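PDB 4G2A: hypothetical protein from Legionella pneumophila subsp. pneumophila, which is of unknown function but may bind a nutrient, and combines a DUF4424 region with a helical C-terminal YARHG domain. Local coordinates for residues A[12-17]-A[161-166]; A[63-68]-A[124-129]. One frame throughout, in Å; residues are numbered along the deposited sequence.

Contact 1. Residues A[12-17]-A[161-166]. With SO4 (sulfate ion), chain B.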
loop_
_atom_site.group_PDB
_atom_site.type_symbol
_atom_site.label_atom_id
_atom_site.label_comp_id
_atom_site.label_asym_id
_atom_site.label_seq_id
_atom_site.Cartn_x
_atom_site.Cartn_y
_atom_site.Cartn_z
ATOM N N LEU A 12 -6.327 9.390 -9.087
ATOM C CA LEU A 12 -7.075 10.656 -9.116
ATOM C C LEU A 12 -8.226 10.537 -10.134
ATOM O O LEU A 12 -8.047 9.801 -11.117
ATOM C CB LEU A 12 -6.157 11.845 -9.549
ATOM C CG LEU A 12 -5.240 12.488 -8.528
ATOM C CD1 LEU A 12 -4.461 13.594 -9.166
ATOM C CD2 LEU A 12 -6.011 13.048 -7.330
ATOM N N PRO A 13 -9.370 11.248 -9.996
ATOM C CA PRO A 13 -10.346 11.243 -11.099
ATOM C C PRO A 13 -9.720 11.976 -12.280
ATOM O O PRO A 13 -8.854 12.838 -12.079
ATOM C CB PRO A 13 -11.561 12.009 -10.535
ATOM C CG PRO A 13 -11.243 12.340 -9.127
ATOM C CD PRO A 13 -9.752 12.226 -8.959
ATOM N N ILE A 14 -10.085 11.612 -13.506
ATOM C CA ILE A 14 -9.497 12.298 -14.646
ATOM C C ILE A 14 -10.595 12.768 -15.604
ATOM O O ILE A 14 -11.650 12.139 -15.668
ATOM C CB ILE A 14 -8.429 11.420 -15.359
ATOM C CG1 ILE A 14 -8.998 10.111 -15.900
ATOM C CG2 ILE A 14 -7.229 11.169 -14.472
ATOM C CD1 ILE A 14 -8.733 9.929 -17.324
ATOM N N PRO A 15 -10.357 13.826 -16.404
ATOM C CA PRO A 15 -11.366 14.207 -17.403
ATOM C C PRO A 15 -11.206 13.403 -18.701
ATOM O O PRO A 15 -10.091 13.035 -19.068
ATOM C CB PRO A 15 -11.093 15.696 -17.638
ATOM C CG PRO A 15 -9.659 15.923 -17.226
ATOM C CD PRO A 15 -9.165 14.707 -16.472
ATOM N N VAL A 16 -12.332 13.140 -19.396
ATOM C CA VAL A 16 -12.378 12.423 -20.673
ATOM C C VAL A 16 -11.778 13.339 -21.765
ATOM O O VAL A 16 -11.014 12.862 -22.606
ATOM C CB VAL A 16 -13.831 11.968 -20.996
ATOM C CG1 VAL A 16 -13.924 11.300 -22.367
ATOM C CG2 VAL A 16 -14.362 11.032 -19.918
ATOM N N SER A 17 -12.075 14.656 -21.694
ATOM C CA SER A 17 -11.582 15.700 -22.607
ATOM C C SER A 17 -10.579 16.665 -21.888
ATOM O O SER A 17 -9.904 16.246 -20.948
ATOM C CB SER A 17 -12.759 16.480 -23.199
ATOM O OG SER A 17 -13.597 15.638 -23.972
ATOM N N LEU A 161 -1.060 10.144 -9.054
ATOM C CA LEU A 161 -1.192 11.583 -8.881
ATOM C C LEU A 161 -0.720 12.369 -10.105
ATOM O O LEU A 161 -1.154 13.506 -10.266
ATOM C CB LEU A 161 -0.378 12.024 -7.646
ATOM C CG LEU A 161 -0.922 11.588 -6.261
ATOM C CD1 LEU A 161 0.126 11.793 -5.160
ATOM C CD2 LEU A 161 -2.199 12.317 -5.905
ATOM N N LYS A 162 0.163 11.785 -10.955
ATOM C CA LYS A 162 0.733 12.446 -12.137
ATOM C C LYS A 162 -0.340 12.877 -13.166
ATOM O O LYS A 162 -0.122 13.813 -13.940
ATOM C CB LYS A 162 1.769 11.541 -12.831
ATOM C CG LYS A 162 3.092 11.409 -12.079
ATOM C CD LYS A 162 4.188 10.812 -12.973
ATOM C CE LYS A 162 5.298 10.137 -12.192
ATOM N NZ LYS A 162 6.328 9.504 -13.080
ATOM N N THR A 163 -1.475 12.163 -13.174
ATOM C CA THR A 163 -2.616 12.357 -14.057
ATOM C C THR A 163 -3.329 13.653 -13.727
ATOM O O THR A 163 -4.073 14.158 -14.563
ATOM C CB THR A 163 -3.554 11.155 -13.987
ATOM O OG1 THR A 163 -3.862 10.868 -12.617
ATOM C CG2 THR A 163 -2.975 9.925 -14.676
ATOM N N GLY A 164 -3.036 14.225 -12.557
ATOM C CA GLY A 164 -3.550 15.530 -12.154
ATOM C C GLY A 164 -3.233 16.632 -13.156
ATOM O O GLY A 164 -3.923 17.653 -13.194
ATOM N N ALA A 165 -2.208 16.390 -14.018
ATOM C CA ALA A 165 -1.753 17.232 -15.131
ATOM C C ALA A 165 -2.811 17.319 -16.252
ATOM O O ALA A 165 -2.668 18.141 -17.148
ATOM C CB ALA A 165 -0.453 16.674 -15.701
ATOM N N LEU A 166 -3.847 16.450 -16.224
ATOM C CA LEU A 166 -4.925 16.491 -17.209
ATOM C C LEU A 166 -5.935 17.626 -16.875
ATOM O O LEU A 166 -6.702 18.051 -17.743
ATOM C CB LEU A 166 -5.642 15.141 -17.304
ATOM C CG LEU A 166 -4.840 13.993 -17.915
ATOM C CD1 LEU A 166 -5.446 12.674 -17.557
ATOM C CD2 LEU A 166 -4.652 14.149 -19.425
HETATM S S SO4 B . -16.883 15.203 -21.898
HETATM O O1 SO4 B . -16.773 13.942 -22.636
HETATM O O2 SO4 B . -16.205 16.281 -22.622
HETATM O O3 SO4 B . -18.297 15.553 -21.729
HETATM O O4 SO4 B . -16.258 15.038 -20.599
HETATM O O HOH W 1 -5.647 9.036 -12.499
#
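The pyrrolidine ring of Pro15, the one ring that touches across this contact, meets Leu166 through CD and CG: Pro15 CD lies 3.6 Å from Leu166 CB, and CG comes close to the carbonyl oxygen of the same leucine. A rigid proline suits this spot, since it offers a fixed apolar surface to the end of the 3-10 turn 162-166. Beyond the ring, Leu166 CD1 packs against Ile14, 3.9 Å from Ile14 CG2. Ile14 CG2 also lies 3.7 Å from Thr163 CB. Ile14 puts CG2 there by setting CG1 between the backbone N and the carbonyl carbon (chi1 60°). Leu12 packs against the start of the turn. Leu12 CG touches Leu161 CD2 at 4.0 Å, while Leu12 CD1 settles 3.7 Å from Gly164 CA, a place where a residue without a side chain lets the leucine methyl come right up to the backbone. No direct hydrogen bond joins the two segments; instead a water donates to Leu12 O at 2.9 Å and is hydrogen-bonded to Thr163 OG1 at 2.6 Å. A threonine serves both needs, its carbon side packing on isoleucine and its hydroxyl holding the water. The turn itself is held by bonds such as Leu166 N to Thr163 O (2.8 Å). Asp228 OD1 accepts hydrogen bonds from the backbone N of Leu161 and of Lys162, where the chain enters the turn, and Trp167 NE1 reaches Pro13 O. The 3-10 turn comes just after strand 155-160 and packs against strand 10-15, which pairs in parallel with 155-160 and antiparallel with 60-68.

Contact 2. Residues A[63-68]-A[124-129]. With SO4 (sulfate ion), chain B.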
loop_
_atom_site.group_PDB
_atom_site.type_symbol
_atom_site.label_atom_id
_atom_site.label_comp_id
_atom_site.label_asym_id
_atom_site.label_seq_id
_atom_site.Cartn_x
_atom_site.Cartn_y
_atom_site.Cartn_z
ATOM N N SER A 63 -17.667 14.632 -18.367
ATOM C CA SER A 63 -17.624 13.247 -17.967
ATOM C C SER A 63 -16.277 13.023 -17.242
ATOM O O SER A 63 -15.215 13.436 -17.729
ATOM C CB SER A 63 -17.796 12.340 -19.186
ATOM O OG SER A 63 -18.012 10.988 -18.814
HETATM N N MSE A 64 -16.341 12.481 -16.033
HETATM C CA MSE A 64 -15.168 12.176 -15.223
HETATM C C MSE A 64 -14.976 10.694 -15.201
HETATM O O MSE A 64 -15.962 9.958 -15.244
HETATM C CB MSE A 64 -15.334 12.683 -13.797
HETATM C CG MSE A 64 -15.111 14.147 -13.633
HETATM SE SE MSE A 64 -14.838 14.531 -11.747
HETATM C CE MSE A 64 -15.022 16.472 -11.873
ATOM N N ALA A 65 -13.717 10.243 -15.086
ATOM C CA ALA A 65 -13.410 8.821 -15.046
ATOM C C ALA A 65 -12.443 8.480 -13.939
ATOM O O ALA A 65 -11.498 9.244 -13.685
ATOM C CB ALA A 65 -12.835 8.378 -16.377
ATOM N N PHE A 66 -12.679 7.315 -13.283
ATOM C CA PHE A 66 -11.783 6.730 -12.284
ATOM C C PHE A 66 -11.086 5.539 -12.955
ATOM O O PHE A 66 -11.733 4.514 -13.110
ATOM C CB PHE A 66 -12.505 6.306 -10.984
ATOM C CG PHE A 66 -11.665 5.416 -10.075
ATOM C CD1 PHE A 66 -10.723 5.965 -9.210
ATOM C CD2 PHE A 66 -11.833 4.036 -10.071
ATOM C CE1 PHE A 66 -9.980 5.149 -8.345
ATOM C CE2 PHE A 66 -11.077 3.223 -9.214
ATOM C CZ PHE A 66 -10.164 3.789 -8.351
ATOM N N PRO A 67 -9.797 5.659 -13.387
ATOM C CA PRO A 67 -9.120 4.519 -14.029
ATOM C C PRO A 67 -8.643 3.496 -13.019
ATOM O O PRO A 67 -8.337 3.840 -11.880
ATOM C CB PRO A 67 -7.933 5.158 -14.751
ATOM C CG PRO A 67 -7.950 6.597 -14.397
ATOM C CD PRO A 67 -8.885 6.807 -13.265
ATOM N N PHE A 68 -8.547 2.240 -13.426
ATOM C CA PHE A 68 -8.117 1.207 -12.480
ATOM C C PHE A 68 -7.399 0.033 -13.172
ATOM O O PHE A 68 -7.681 -0.273 -14.337
ATOM C CB PHE A 68 -9.340 0.681 -11.677
ATOM C CG PHE A 68 -10.521 0.265 -12.519
ATOM C CD1 PHE A 68 -10.550 -0.981 -13.147
ATOM C CD2 PHE A 68 -11.613 1.098 -12.668
ATOM C CE1 PHE A 68 -11.648 -1.369 -13.918
ATOM C CE2 PHE A 68 -12.716 0.706 -13.438
ATOM C CZ PHE A 68 -12.721 -0.516 -14.069
ATOM N N ALA A 124 -11.960 2.179 -16.814
ATOM C CA ALA A 124 -12.351 3.235 -15.871
ATOM C C ALA A 124 -13.846 3.181 -15.570
ATOM O O ALA A 124 -14.594 2.572 -16.327
ATOM C CB ALA A 124 -11.994 4.608 -16.439
ATOM N N TYR A 125 -14.265 3.793 -14.441
ATOM C CA TYR A 125 -15.663 4.022 -14.047
ATOM C C TYR A 125 -15.972 5.455 -14.411
ATOM O O TYR A 125 -15.178 6.334 -14.095
ATOM C CB TYR A 125 -15.915 3.756 -12.554
ATOM C CG TYR A 125 -15.704 2.319 -12.134
ATOM C CD1 TYR A 125 -16.329 1.272 -12.809
ATOM C CD2 TYR A 125 -14.914 2.004 -11.033
ATOM C CE1 TYR A 125 -16.136 -0.056 -12.423
ATOM C CE2 TYR A 125 -14.715 0.678 -10.640
ATOM C CZ TYR A 125 -15.334 -0.346 -11.334
ATOM O OH TYR A 125 -15.104 -1.651 -10.972
ATOM N N PHE A 126 -17.071 5.694 -15.128
ATOM C CA PHE A 126 -17.439 7.031 -15.620
ATOM C C PHE A 126 -18.691 7.577 -14.950
ATOM O O PHE A 126 -19.603 6.823 -14.610
ATOM C CB PHE A 126 -17.667 6.994 -17.146
ATOM C CG PHE A 126 -16.452 6.674 -17.992
ATOM C CD1 PHE A 126 -16.057 5.355 -18.205
ATOM C CD2 PHE A 126 -15.746 7.686 -18.634
ATOM C CE1 PHE A 126 -14.933 5.058 -18.979
ATOM C CE2 PHE A 126 -14.637 7.387 -19.438
ATOM C CZ PHE A 126 -14.239 6.073 -19.607
ATOM N N TRP A 127 -18.752 8.905 -14.803
ATOM C CA TRP A 127 -19.903 9.613 -14.244
ATOM C C TRP A 127 -19.949 11.050 -14.803
ATOM O O TRP A 127 -18.915 11.601 -15.195
ATOM C CB TRP A 127 -19.876 9.594 -12.694
ATOM C CG TRP A 127 -18.728 10.344 -12.070
ATOM C CD1 TRP A 127 -18.739 11.635 -11.629
ATOM C CD2 TRP A 127 -17.432 9.825 -11.748
ATOM N NE1 TRP A 127 -17.506 11.977 -11.132
ATOM C CE2 TRP A 127 -16.693 10.877 -11.161
ATOM C CE3 TRP A 127 -16.812 8.573 -11.915
ATOM C CZ2 TRP A 127 -15.358 10.722 -10.753
ATOM C CZ3 TRP A 127 -15.492 8.427 -11.519
ATOM C CH2 TRP A 127 -14.780 9.496 -10.945
ATOM N N LYS A 128 -21.148 11.649 -14.844
ATOM C CA LYS A 128 -21.310 13.024 -15.321
ATOM C C LYS A 128 -21.225 13.978 -14.159
ATOM O O LYS A 128 -21.596 13.625 -13.037
ATOM C CB LYS A 128 -22.641 13.226 -16.076
ATOM C CG LYS A 128 -22.791 12.396 -17.349
ATOM C CD LYS A 128 -22.003 12.939 -18.559
ATOM C CE LYS A 128 -21.847 11.900 -19.649
ATOM N NZ LYS A 128 -23.159 11.383 -20.141
ATOM N N THR A 129 -20.692 15.180 -14.420
ATOM C CA THR A 129 -20.573 16.256 -13.430
ATOM C C THR A 129 -20.952 17.574 -14.122
ATOM O O THR A 129 -20.345 17.940 -15.130
ATOM C CB THR A 129 -19.175 16.317 -12.779
ATOM O OG1 THR A 129 -18.235 16.800 -13.732
ATOM C CG2 THR A 129 -18.700 14.987 -12.237
HETATM S S SO4 B . -16.883 15.203 -21.898
HETATM O O1 SO4 B . -16.773 13.942 -22.636
HETATM O O2 SO4 B . -16.205 16.281 -22.622
HETATM O O3 SO4 B . -18.297 15.553 -21.729
HETATM O O4 SO4 B . -16.258 15.038 -20.599
#
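Met64, present as selenomethionine, lies across the Trp127 indole and runs on to Thr129. Its CB sits over one face of the indole, 3.8 Å from the centroid of the five-membered ring, a CH-pi contact. With CG anti to the carbonyl carbon (chi1 -78°) and the chain extended beyond, Met64 CG passes Thr129 CG2 at 3.9 Å. SE then stands obliquely beside the ring, nearest to NE1, making a Met-aromatic contact, and Met64 CE ends 3.7 Å from Thr129 OG1. An unbranched methionine chain can lie over the indole and still extend to the threonine. Trp127 NE1 is buried here and has no partner in the model. The backbones form an antiparallel pair between strands 60-68 and 123-131 of the beta-rich domain, their short segments at 165°. Met64 pairs with Trp127 and Phe66 with Tyr125 through two bonds each, Met64 N to Trp127 O being 2.8 Å and nearly straight at 169°. On the Met64 face, Phe66 CB meets Trp127 at its edge, in the indole plane, and the tryptophan reaches onward to Val97 and His141. The other face carries Ala65, whose small CB fits over the Phe126 ring, 4.0 Å from its centroid. Further along, Phe68 CE2 stands over the centre of the Tyr125 ring, 3.3 Å above its plane, and the two rings are inclined obliquely.

Strand 60-68 joins the two contacts: contact 2 is its pairing with 123-131, while strand 10-15 of contact 1 runs along its other edge. The join is probably a backbone hydrogen bond from Ile14 N to Ala65 O, 2.8 Å, and Val16 adds packing, with Val16 CG2 3.7 Å from Phe126 CE2. The centres lie about 10 Å apart, and contact 2 is nested within the loop of chain that contact 1 closes. One sulfate, probably from the crystallisation liquor, bridges them: Ser17 OG donates to its O2 at 3.0 Å, and Ser63 N to its O4 at 2.7 Å. No physiological ligand is established for this place.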